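Side-chain contact in tryptophan synthase alpha chain (Chlamydia trachomatis, PDB 6V82), which probably carries out the aldol cleavage of indoleglycerol phosphate to indole and glyceraldehyde 3-phosphate, within the last step of L-tryptophan biosynthesis: residues 97-100 and 101-105. Sequence-based numbering, arbitrary orientation.
Sequences YYNP and LLQRD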
loop_
_atom_site.group_PDB
_atom_site.type_symbol
_atom_site.label_atom_id
_atom_site.label_comp_id
_atom_site.label_asym_id
_atom_site.label_seq_id
_atom_site.Cartn_x
_atom_site.Cartn_y
_atom_site.Cartn_z
ATOM N N TYR A 97 23.170 27.172 22.168
ATOM C CA TYR A 97 22.289 27.385 21.036
ATOM C C TYR A 97 21.457 28.646 21.265
ATOM O O TYR A 97 21.361 29.160 22.379
ATOM C CB TYR A 97 21.414 26.148 20.807
ATOM C CG TYR A 97 22.235 25.068 20.167
ATOM C CD1 TYR A 97 23.161 24.342 20.911
ATOM C CD2 TYR A 97 22.152 24.824 18.811
ATOM C CE1 TYR A 97 23.943 23.377 20.323
ATOM C CE2 TYR A 97 22.940 23.857 18.208
ATOM C CZ TYR A 97 23.829 23.140 18.975
ATOM O OH TYR A 97 24.610 22.175 18.396
ATOM N N TYR A 98 20.877 29.161 20.182
ATOM C CA TYR A 98 20.261 30.475 20.262
ATOM C C TYR A 98 19.017 30.450 21.133
ATOM O O TYR A 98 18.808 31.358 21.947
ATOM C CB TYR A 98 19.922 30.984 18.867
ATOM C CG TYR A 98 19.442 32.415 18.872
ATOM C CD1 TYR A 98 19.802 33.299 19.895
ATOM C CD2 TYR A 98 18.609 32.883 17.867
ATOM C CE1 TYR A 98 19.339 34.630 19.905
ATOM C CE2 TYR A 98 18.156 34.187 17.864
ATOM C CZ TYR A 98 18.519 35.059 18.877
ATOM O OH TYR A 98 18.048 36.348 18.825
ATOM N N ASN A 99 18.182 29.420 20.984
ATOM C CA ASN A 99 16.839 29.475 21.562
ATOM C C ASN A 99 16.821 29.602 23.084
ATOM O O ASN A 99 16.036 30.419 23.597
ATOM C CB ASN A 99 16.022 28.267 21.108
ATOM C CG ASN A 99 14.545 28.480 21.323
ATOM O OD1 ASN A 99 13.960 29.408 20.757
ATOM N ND2 ASN A 99 13.928 27.641 22.156
ATOM N N PRO A 100 17.613 28.850 23.859
ATOM C CA PRO A 100 17.584 29.065 25.317
ATOM C C PRO A 100 17.928 30.493 25.729
ATOM O O PRO A 100 17.501 30.931 26.807
ATOM C CB PRO A 100 18.616 28.054 25.837
ATOM C CG PRO A 100 18.619 26.987 24.786
ATOM C CD PRO A 100 18.512 27.740 23.504
ATOM N N LEU A 101 18.691 31.231 24.914
ATOM C CA LEU A 101 18.952 32.630 25.225
ATOM C C LEU A 101 17.902 33.542 24.612
ATOM O O LEU A 101 17.508 34.530 25.239
ATOM C CB LEU A 101 20.360 33.033 24.771
ATOM C CG LEU A 101 21.466 32.282 25.533
ATOM C CD1 LEU A 101 22.841 32.443 24.905
ATOM C CD2 LEU A 101 21.505 32.754 26.976
ATOM N N LEU A 102 17.400 33.201 23.422
ATOM C CA LEU A 102 16.301 33.966 22.835
ATOM C C LEU A 102 15.062 33.960 23.728
ATOM O O LEU A 102 14.305 34.935 23.746
ATOM C CB LEU A 102 15.960 33.407 21.454
ATOM C CG LEU A 102 14.708 33.932 20.757
ATOM C CD1 LEU A 102 14.845 35.403 20.409
ATOM C CD2 LEU A 102 14.426 33.100 19.516
ATOM N N GLN A 103 14.836 32.874 24.470
ATOM C CA GLN A 103 13.673 32.774 25.340
ATOM C C GLN A 103 13.870 33.486 26.672
ATOM O O GLN A 103 12.900 33.629 27.424
ATOM C CB GLN A 103 13.326 31.306 25.599
ATOM C CG GLN A 103 13.028 30.512 24.362
ATOM C CD GLN A 103 11.932 31.145 23.538
ATOM O OE1 GLN A 103 10.948 31.665 24.074
ATOM N NE2 GLN A 103 12.096 31.115 22.228
ATOM N N ARG A 104 15.095 33.902 26.994
ATOM C CA ARG A 104 15.354 34.739 28.156
ATOM C C ARG A 104 15.252 36.205 27.732
ATOM O O ARG A 104 14.859 36.523 26.610
ATOM C CB ARG A 104 16.717 34.401 28.762
ATOM C CG ARG A 104 16.907 32.932 29.138
ATOM C CD ARG A 104 16.379 32.606 30.541
ATOM N NE ARG A 104 14.968 32.957 30.738
ATOM C CZ ARG A 104 13.942 32.165 30.428
ATOM N NH1 ARG A 104 12.701 32.567 30.647
ATOM N NH2 ARG A 104 14.157 30.968 29.891
ATOM N N ASP A 105 15.615 37.124 28.611
ATOM C CA ASP A 105 15.521 38.538 28.289
ATOM C C ASP A 105 16.855 39.224 28.555
ATOM O O ASP A 105 17.847 38.590 28.940
ATOM C CB ASP A 105 14.406 39.216 29.087
ATOM C CG ASP A 105 14.560 39.024 30.575
ATOM O OD1 ASP A 105 15.488 38.292 30.997
ATOM O OD2 ASP A 105 13.748 39.609 31.326
HETATM O O HOH W 1 16.482 29.644 28.940
#
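Tyr98 and Leu102, one turn apart, and Asn99 and Gln103 beside them pair up along the short helix 98-102, which follows strand 92-96 of the TIM barrel at the strand's C-terminal end. Backbone bonds set the frame. Tyr98 O takes two donors, Leu101 N and, at 2.7 Å, Leu102 N, while Asn99 O receives Gln103 N at 2.9 Å.

The apolar pair is a CH-pi contact: Leu102 CB sits over one face of the Tyr98 ring, 4.0 Å from its centroid and displaced toward the rim. With CG of Tyr98 anti to the backbone N (chi1 -173°) and so beside the carbonyl carbon, the ring comes to lie near Leu102, four residues on. Leu102 CD1 is 3.7 Å from Tyr98 OH, a plain van der Waals contact. Phe137 meets the ring edge-to-face.

Among polar side chains, Gln103 bends at chi2 (-55°) and brings NE2 to Asn99 OD1, 2.9 Å away. The donor stands above the Asn99 carbonyl plane, while OD1 lies close to the amide plane of Gln103; the two amides are twisted 49° apart. At the subunit interface the Tyr98 hydroxyl bonds to a polar side chain of another protein's chain, and Asn99 OD1 and ND2 and Arg104 NH2 bond to its backbone, so Gln103 and that chain jointly hold the Asn99 amide. Tyr97, preceding this turn, bonds through OH to Asp55, a predicted proton acceptor.

Beyond Gln103 the Arg104 chain folds back, its CG 3.1 Å from Pro100 O. A water bridges the same pair: it donates to Pro100 O at 2.7 Å and, as a further partner of Arg104 NH2, accepts from that nitrogen at 2.8 Å, lying in the guanidinium plane at its edge.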